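Local coordinates for protein importin-95 (Chaetomium thermophilum, PDB 4XRI) that acts as a flexible HEAT-repeat transport receptor for nuclear import of varied protein cargo and probably binds a small GTPase, at residues Y260-R265 with M318-N323; N323-A328 with Q367-T372; A271-T276 with E293-V298. The protein carries 2 engineered substitutions. All blocks are in the same frame, centred on the assembly; numbering follows the deposited sequence.

Interaction 1. Residues Y260-R265 with M318-N323; sequences YYEHMR and MRPFYN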
# COMPACT_ATOMS: atom_id res chain seq x y z
N TYR A 260 11.16 -19.76 5.21
CA TYR A 260 11.79 -20.98 4.74
C TYR A 260 10.81 -22.01 4.18
O TYR A 260 10.98 -23.20 4.40
CB TYR A 260 12.59 -21.61 5.88
CG TYR A 260 13.54 -20.63 6.52
CD1 TYR A 260 14.57 -20.06 5.79
CD2 TYR A 260 13.41 -20.28 7.86
CE1 TYR A 260 15.44 -19.16 6.37
CE2 TYR A 260 14.28 -19.38 8.45
CZ TYR A 260 15.29 -18.82 7.69
OH TYR A 260 16.16 -17.92 8.27
N TYR A 261 9.81 -21.52 3.45
CA TYR A 261 8.82 -22.38 2.81
C TYR A 261 9.46 -23.55 2.07
O TYR A 261 9.00 -24.69 2.18
CB TYR A 261 7.97 -21.56 1.83
CG TYR A 261 7.08 -22.39 0.93
CD1 TYR A 261 5.77 -22.67 1.28
CD2 TYR A 261 7.55 -22.89 -0.29
CE1 TYR A 261 4.96 -23.43 0.47
CE2 TYR A 261 6.75 -23.65 -1.11
CZ TYR A 261 5.45 -23.91 -0.73
OH TYR A 261 4.64 -24.67 -1.54
N GLU A 262 10.53 -23.26 1.34
CA GLU A 262 11.19 -24.25 0.49
C GLU A 262 11.76 -25.43 1.27
O GLU A 262 12.02 -26.49 0.70
CB GLU A 262 12.30 -23.58 -0.31
CG GLU A 262 13.43 -23.01 0.53
CD GLU A 262 14.51 -22.35 -0.31
OE1 GLU A 262 14.47 -22.50 -1.55
OE2 GLU A 262 15.40 -21.69 0.27
N HIS A 263 11.95 -25.26 2.58
CA HIS A 263 12.52 -26.32 3.41
C HIS A 263 11.48 -27.09 4.22
O HIS A 263 11.84 -27.92 5.05
CB HIS A 263 13.57 -25.74 4.37
CG HIS A 263 14.74 -25.10 3.70
ND1 HIS A 263 15.73 -25.83 3.07
CD2 HIS A 263 15.09 -23.80 3.57
CE1 HIS A 263 16.64 -25.00 2.58
NE2 HIS A 263 16.27 -23.76 2.87
N MET A 264 10.20 -26.82 3.98
CA MET A 264 9.16 -27.25 4.92
C MET A 264 8.45 -28.56 4.60
O MET A 264 7.66 -29.04 5.42
CB MET A 264 8.12 -26.14 5.05
CG MET A 264 8.59 -24.93 5.85
SD MET A 264 9.07 -25.38 7.53
CE MET A 264 10.85 -25.36 7.40
N ARG A 265 8.71 -29.13 3.43
CA ARG A 265 7.98 -30.32 2.98
C ARG A 265 8.01 -31.46 4.00
O ARG A 265 6.95 -31.95 4.41
CB ARG A 265 8.55 -30.83 1.66
CG ARG A 265 7.78 -32.00 1.08
CD ARG A 265 8.23 -32.29 -0.34
NE ARG A 265 7.09 -32.50 -1.24
CZ ARG A 265 7.17 -32.46 -2.56
NH1 ARG A 265 8.34 -32.23 -3.15
NH2 ARG A 265 6.09 -32.65 -3.30
N MET A 318 11.34 -21.99 -12.31
CA MET A 318 10.25 -22.31 -11.39
C MET A 318 10.73 -22.33 -9.95
O MET A 318 11.78 -22.89 -9.64
CB MET A 318 9.61 -23.65 -11.75
CG MET A 318 9.08 -23.75 -13.17
SD MET A 318 7.39 -23.18 -13.41
CE MET A 318 6.48 -24.61 -12.85
N ARG A 319 9.95 -21.72 -9.07
CA ARG A 319 10.20 -21.80 -7.63
C ARG A 319 9.64 -23.12 -7.11
O ARG A 319 8.66 -23.64 -7.65
CB ARG A 319 9.57 -20.62 -6.90
CG ARG A 319 9.99 -19.26 -7.40
CD ARG A 319 9.14 -18.17 -6.78
NE ARG A 319 9.20 -18.20 -5.32
CZ ARG A 319 8.45 -17.45 -4.52
NH1 ARG A 319 7.58 -16.60 -5.04
NH2 ARG A 319 8.57 -17.55 -3.20
N PRO A 320 10.27 -23.68 -6.06
CA PRO A 320 9.74 -24.88 -5.42
C PRO A 320 8.30 -24.70 -4.94
O PRO A 320 7.99 -23.70 -4.30
CB PRO A 320 10.69 -25.09 -4.23
CG PRO A 320 11.97 -24.47 -4.68
CD PRO A 320 11.59 -23.29 -5.52
N PHE A 321 7.44 -25.65 -5.28
CA PHE A 321 6.02 -25.57 -4.94
C PHE A 321 5.51 -26.94 -4.51
O PHE A 321 5.63 -27.92 -5.25
CB PHE A 321 5.21 -25.04 -6.13
CG PHE A 321 3.74 -24.89 -5.85
CD1 PHE A 321 3.27 -23.82 -5.11
CD2 PHE A 321 2.83 -25.81 -6.34
CE1 PHE A 321 1.92 -23.68 -4.85
CE2 PHE A 321 1.48 -25.67 -6.09
CZ PHE A 321 1.03 -24.60 -5.34
N TYR A 322 4.94 -27.01 -3.31
CA TYR A 322 4.61 -28.30 -2.70
C TYR A 322 3.11 -28.54 -2.54
O TYR A 322 2.70 -29.59 -2.05
CB TYR A 322 5.28 -28.41 -1.33
CG TYR A 322 6.77 -28.21 -1.35
CD1 TYR A 322 7.57 -28.92 -2.23
CD2 TYR A 322 7.38 -27.29 -0.50
CE1 TYR A 322 8.94 -28.74 -2.26
CE2 TYR A 322 8.75 -27.10 -0.52
CZ TYR A 322 9.53 -27.83 -1.40
OH TYR A 322 10.89 -27.63 -1.41
N ASN A 323 2.30 -27.57 -2.95
CA ASN A 323 0.84 -27.69 -2.88
C ASN A 323 0.33 -28.01 -1.47
O ASN A 323 -0.57 -28.84 -1.32
CB ASN A 323 0.35 -28.76 -3.86
CG ASN A 323 -0.43 -28.17 -5.02
OD1 ASN A 323 -1.13 -27.17 -4.87
ND2 ASN A 323 -0.29 -28.79 -6.19

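Interaction 2. Residues N323-A328 with Q367-T372; sequences NFARVA and QAVGST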
# COMPACT_ATOMS: atom_id res chain seq x y z
N ASN A 323 2.30 -27.57 -2.95
CA ASN A 323 0.84 -27.69 -2.88
C ASN A 323 0.33 -28.01 -1.47
O ASN A 323 -0.57 -28.84 -1.32
CB ASN A 323 0.35 -28.76 -3.86
CG ASN A 323 -0.43 -28.17 -5.02
OD1 ASN A 323 -1.13 -27.17 -4.87
ND2 ASN A 323 -0.29 -28.79 -6.19
N PHE A 324 0.91 -27.37 -0.46
CA PHE A 324 0.52 -27.61 0.93
C PHE A 324 -0.96 -27.38 1.17
O PHE A 324 -1.65 -28.23 1.75
CB PHE A 324 1.33 -26.71 1.87
CG PHE A 324 2.76 -27.13 2.03
CD1 PHE A 324 3.13 -28.46 1.88
CD2 PHE A 324 3.74 -26.20 2.34
CE1 PHE A 324 4.45 -28.84 2.03
CE2 PHE A 324 5.05 -26.58 2.49
CZ PHE A 324 5.41 -27.90 2.33
N ALA A 325 -1.45 -26.23 0.71
CA ALA A 325 -2.85 -25.85 0.91
C ALA A 325 -3.81 -26.82 0.23
O ALA A 325 -4.83 -27.20 0.80
CB ALA A 325 -3.08 -24.44 0.40
N ARG A 326 -3.46 -27.22 -0.99
CA ARG A 326 -4.27 -28.15 -1.76
C ARG A 326 -4.43 -29.48 -1.02
O ARG A 326 -5.54 -29.98 -0.84
CB ARG A 326 -3.65 -28.38 -3.14
CG ARG A 326 -4.49 -29.24 -4.07
CD ARG A 326 -3.76 -29.49 -5.38
NE ARG A 326 -4.58 -30.24 -6.34
CZ ARG A 326 -4.71 -31.56 -6.34
NH1 ARG A 326 -4.07 -32.29 -5.44
NH2 ARG A 326 -5.48 -32.15 -7.25
N VAL A 327 -3.30 -30.04 -0.59
CA VAL A 327 -3.28 -31.28 0.17
C VAL A 327 -4.07 -31.16 1.48
O VAL A 327 -4.77 -32.09 1.88
CB VAL A 327 -1.83 -31.72 0.48
CG1 VAL A 327 -1.80 -32.89 1.45
CG2 VAL A 327 -1.10 -32.06 -0.81
N ALA A 328 -3.96 -30.00 2.12
CA ALA A 328 -4.53 -29.81 3.45
C ALA A 328 -6.01 -29.42 3.43
O ALA A 328 -6.63 -29.30 4.49
CB ALA A 328 -3.73 -28.75 4.20
N GLN A 367 -8.03 -18.70 -3.44
CA GLN A 367 -7.07 -18.24 -4.43
C GLN A 367 -5.96 -19.27 -4.61
O GLN A 367 -5.46 -19.49 -5.71
CB GLN A 367 -6.48 -16.89 -4.04
CG GLN A 367 -7.48 -15.74 -4.04
CD GLN A 367 -6.87 -14.44 -3.54
OE1 GLN A 367 -5.80 -14.02 -3.99
NE2 GLN A 367 -7.55 -13.79 -2.60
N ALA A 368 -5.58 -19.90 -3.50
CA ALA A 368 -4.44 -20.81 -3.48
C ALA A 368 -4.73 -22.16 -4.13
O ALA A 368 -3.86 -22.72 -4.79
CB ALA A 368 -3.97 -21.01 -2.04
N VAL A 369 -5.94 -22.68 -3.95
CA VAL A 369 -6.23 -24.04 -4.40
C VAL A 369 -7.31 -24.11 -5.47
O VAL A 369 -7.52 -25.15 -6.08
CB VAL A 369 -6.67 -24.94 -3.22
CG1 VAL A 369 -5.74 -24.72 -2.03
CG2 VAL A 369 -8.11 -24.66 -2.83
N GLY A 370 -8.01 -23.00 -5.70
CA GLY A 370 -9.02 -22.93 -6.73
C GLY A 370 -10.22 -23.82 -6.51
O GLY A 370 -10.86 -23.79 -5.45
N SER A 371 -10.54 -24.63 -7.51
CA SER A 371 -11.76 -25.45 -7.52
C SER A 371 -11.78 -26.52 -6.43
O SER A 371 -12.85 -27.01 -6.07
CB SER A 371 -11.93 -26.11 -8.89
OG SER A 371 -12.08 -25.13 -9.91
N THR A 372 -10.61 -26.88 -5.93
CA THR A 372 -10.49 -27.91 -4.90
C THR A 372 -11.26 -27.54 -3.63
O THR A 372 -11.74 -28.40 -2.90
CB THR A 372 -9.00 -28.16 -4.54
OG1 THR A 372 -8.28 -28.49 -5.72
CG2 THR A 372 -8.87 -29.31 -3.53
O HOH W 1 -3.15 -25.55 -5.93

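Interaction 3. Residues A271-T276 with E293-V298; sequences ALFGLT and EFWSTV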
# COMPACT_ATOMS: atom_id res chain seq x y z
N ALA A 271 4.79 -33.26 10.98
CA ALA A 271 4.19 -32.73 12.21
C ALA A 271 3.32 -31.49 12.03
O ALA A 271 2.26 -31.39 12.65
CB ALA A 271 5.30 -32.43 13.21
N LEU A 272 3.77 -30.55 11.20
CA LEU A 272 3.13 -29.24 11.10
C LEU A 272 1.65 -29.33 10.72
O LEU A 272 0.83 -28.57 11.25
CB LEU A 272 3.86 -28.36 10.08
CG LEU A 272 5.36 -28.16 10.32
CD1 LEU A 272 5.91 -27.10 9.37
CD2 LEU A 272 5.63 -27.78 11.77
N PHE A 273 1.34 -30.24 9.81
CA PHE A 273 -0.03 -30.50 9.39
C PHE A 273 -0.94 -30.72 10.60
O PHE A 273 -1.90 -29.98 10.80
CB PHE A 273 -0.07 -31.73 8.47
CG PHE A 273 -1.35 -31.88 7.70
CD1 PHE A 273 -1.66 -33.08 7.08
CD2 PHE A 273 -2.24 -30.83 7.58
CE1 PHE A 273 -2.83 -33.23 6.37
CE2 PHE A 273 -3.41 -30.97 6.86
CZ PHE A 273 -3.71 -32.18 6.25
N GLY A 274 -0.61 -31.72 11.40
CA GLY A 274 -1.39 -32.06 12.57
C GLY A 274 -1.32 -31.02 13.68
O GLY A 274 -2.33 -30.73 14.32
N LEU A 275 -0.14 -30.46 13.90
CA LEU A 275 0.05 -29.46 14.94
C LEU A 275 -0.82 -28.22 14.73
O LEU A 275 -1.46 -27.74 15.66
CB LEU A 275 1.51 -29.03 15.02
CG LEU A 275 2.49 -30.03 15.63
CD1 LEU A 275 3.90 -29.48 15.59
CD2 LEU A 275 2.08 -30.37 17.06
N THR A 276 -0.84 -27.72 13.50
CA THR A 276 -1.59 -26.51 13.19
C THR A 276 -3.10 -26.78 13.15
O THR A 276 -3.89 -25.90 13.45
CB THR A 276 -1.14 -25.90 11.85
OG1 THR A 276 -1.26 -26.88 10.81
CG2 THR A 276 0.31 -25.45 11.95
N GLU A 293 -3.37 -18.08 11.11
CA GLU A 293 -2.37 -17.25 10.46
C GLU A 293 -1.30 -18.09 9.77
O GLU A 293 -0.76 -17.70 8.73
CB GLU A 293 -1.73 -16.29 11.47
CG GLU A 293 -0.50 -15.55 10.98
CD GLU A 293 -0.81 -14.55 9.88
OE1 GLU A 293 -1.99 -14.16 9.74
OE2 GLU A 293 0.12 -14.16 9.15
N PHE A 294 -1.00 -19.25 10.35
CA PHE A 294 -0.06 -20.18 9.74
C PHE A 294 -0.49 -20.55 8.33
O PHE A 294 0.32 -20.53 7.40
CB PHE A 294 0.07 -21.46 10.59
CG PHE A 294 0.92 -22.52 9.95
CD1 PHE A 294 2.29 -22.54 10.16
CD2 PHE A 294 0.36 -23.50 9.15
CE1 PHE A 294 3.08 -23.52 9.58
CE2 PHE A 294 1.14 -24.48 8.56
CZ PHE A 294 2.50 -24.49 8.78
N TRP A 295 -1.76 -20.88 8.19
CA TRP A 295 -2.29 -21.32 6.90
C TRP A 295 -2.55 -20.15 5.97
O TRP A 295 -2.53 -20.30 4.75
CB TRP A 295 -3.55 -22.15 7.11
CG TRP A 295 -3.20 -23.52 7.53
CD1 TRP A 295 -3.35 -24.09 8.76
CD2 TRP A 295 -2.55 -24.51 6.71
NE1 TRP A 295 -2.88 -25.38 8.75
CE2 TRP A 295 -2.38 -25.66 7.50
CE3 TRP A 295 -2.12 -24.53 5.38
CZ2 TRP A 295 -1.79 -26.82 7.01
CZ3 TRP A 295 -1.54 -25.69 4.89
CH2 TRP A 295 -1.38 -26.81 5.70
N SER A 296 -2.76 -18.97 6.55
CA SER A 296 -2.82 -17.75 5.76
C SER A 296 -1.44 -17.47 5.16
O SER A 296 -1.33 -17.06 4.01
CB SER A 296 -3.28 -16.57 6.62
OG SER A 296 -4.66 -16.69 6.94
N THR A 297 -0.40 -17.72 5.95
CA THR A 297 0.97 -17.53 5.50
C THR A 297 1.33 -18.52 4.39
O THR A 297 1.95 -18.15 3.40
CB THR A 297 1.98 -17.67 6.65
OG1 THR A 297 1.67 -16.73 7.68
CG2 THR A 297 3.40 -17.42 6.16
N VAL A 298 0.93 -19.77 4.58
CA VAL A 298 1.14 -20.81 3.57
C VAL A 298 0.46 -20.43 2.27
O VAL A 298 1.05 -20.52 1.19
CB VAL A 298 0.61 -22.18 4.05
CG1 VAL A 298 0.60 -23.17 2.90
CG2 VAL A 298 1.43 -22.69 5.21

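Interaction 1. Residues Y260-R265 with M318-N323
Two inter-helix loops on the surface of the helical solenoid, the short turn between helices 243-260 and 265-280 and the linker leading into helix 324-340, are clasped by Tyr261 and Tyr322. Each tyrosine hydroxyl bonds to the opposite backbone. Tyr322 OH donates to Glu262 O at 2.7 Å, while Tyr322 N gives a nearly straight bond (166°) to Tyr261 OH at 2.9 Å. The Tyr261 hydroxyl also bonds to Glu302 of helix 285-310, so in this HEAT-repeat fold the clasp is tied to the helix preceding the linker. The two rings lie almost parallel, 18° apart, but are slid past one another with centroids 5.4 Å apart; what touches is Tyr261 CE2 against Tyr322 CD2, at 3.7 Å. Arg265 CB stands over the centre of the Tyr322 ring, 4.2 Å from its centroid. Beyond a bend at chi3 (-134°) the arginine brings a guanidinium face over Tyr322 CD1, with NH1 3.5 Å from that carbon, and a sulfate ion, probably from the crystallisation medium, lies near the arginine. With Tyr322 replaced by alanine, Glu262 O would probably lose its hydroxyl donor and a gap would open beneath Arg265.

Interaction 2. Residues N323-A328 with Q367-T372
Val369 turns one methyl toward the start of helix 324-340, where it meets Ala325 and the backbone of Arg326. Its CG1 lies 3.6 Å from Ala325 CB and 3.5 Å from Arg326 N, so this single branch fills the angle between a small side chain and the peptide beside it. The torsion explains the aim: with CG1 anti to the carbonyl carbon (chi1 -45°), this methyl leads across the contact. Ala325 CB also faces Ala368 CB, 4.3 Å away, and with only methyl groups between them the chains come close, Arg326 CA lying 5.3 Å from Val369 CA. The contact thus joins the opening turn of one helix of the HEAT-repeat array to the last turn of helix 354-369, after which Gly370 turns the chain away with a positive phi. Beyond that end, Thr372 lies across the extended Arg326 side chain at about a right angle; the approach is loose, Thr372 OG1 being 4.1 Å from Arg326 NE. Nearby, a water is placed to donate to both Asn323 OD1 (2.8 Å) and Ala368 O (3.1 Å), but with more acceptors in range than it has protons, it need not serve both at once. Asn323 occupies the N-cap position without a side-chain capping bond; the Glu302 carboxylate instead accepts from Phe324 N and Ala325 N.

Interaction 3. Residues A271-T276 with E293-V298
The Phe294 ring carries the methyl of Thr276 on one face and has Trp295 CD1 in plane at its edge. This CH-pi contact sets Thr276 CG2 3.5 Å from the Phe294 centroid, and the threonine side chain crosses that of the phenylalanine at roughly a right angle. The indole of Trp295 in turn has Phe294 CD2 over one face, toward the rim, while its CZ2 comes within 4.1 Å of Phe273 CD2, the two side chains crossing at a slant. Leu272 CB adds a further apolar touch at the far end of the phenylalanine, 4.3 Å from Phe294 CZ. Helices 265-280 and 285-310 are consecutive, and their segments run roughly antiparallel at 136°, with axes 11.4 Å apart at their closest, consistent with the packing of successive helices in a HEAT solenoid. Thr276 brings a hydroxyl into a mostly apolar layer. Placing OG1 between the backbone N and the carbonyl carbon (chi1 56°) lets the hydroxyl reach back to donate to Leu272 O at 2.7 Å. That carbonyl is gripped twice, since Thr276 N approaches it from the opposite face of its plane. The same OG1 accepts a weak, bent bond (132°) from Trp295 NE1 at 3.0 Å, which gives the buried indole N-H a partner. Ala328 and Val332 of helix 324-340 pack against Trp295, continuing the layer into the next helix.

In the fold
The three contacts form a compact triangle, with centres 13 to 14 Å apart, all about 26 to 27 Å from the centre of the chain. Interaction 3, between helices 265-280 and 285-310, falls within the chain span bracketed by interaction 1; interaction 2 then opens at Asn323, which it shares with interaction 1, and carries the packing on to helix 354-369. Phe324 knits the group together, its ring resting on Tyr261 and Arg265 and its CB on Val298, while Ala328 packs against Phe273 and Trp295. Helices 265-280, 285-310, 324-340 and 354-369 are thus linked in chain order, the side-by-side arrangement that builds a superhelical solenoid, with the turn after helix 243-260 joined to them by interaction 1.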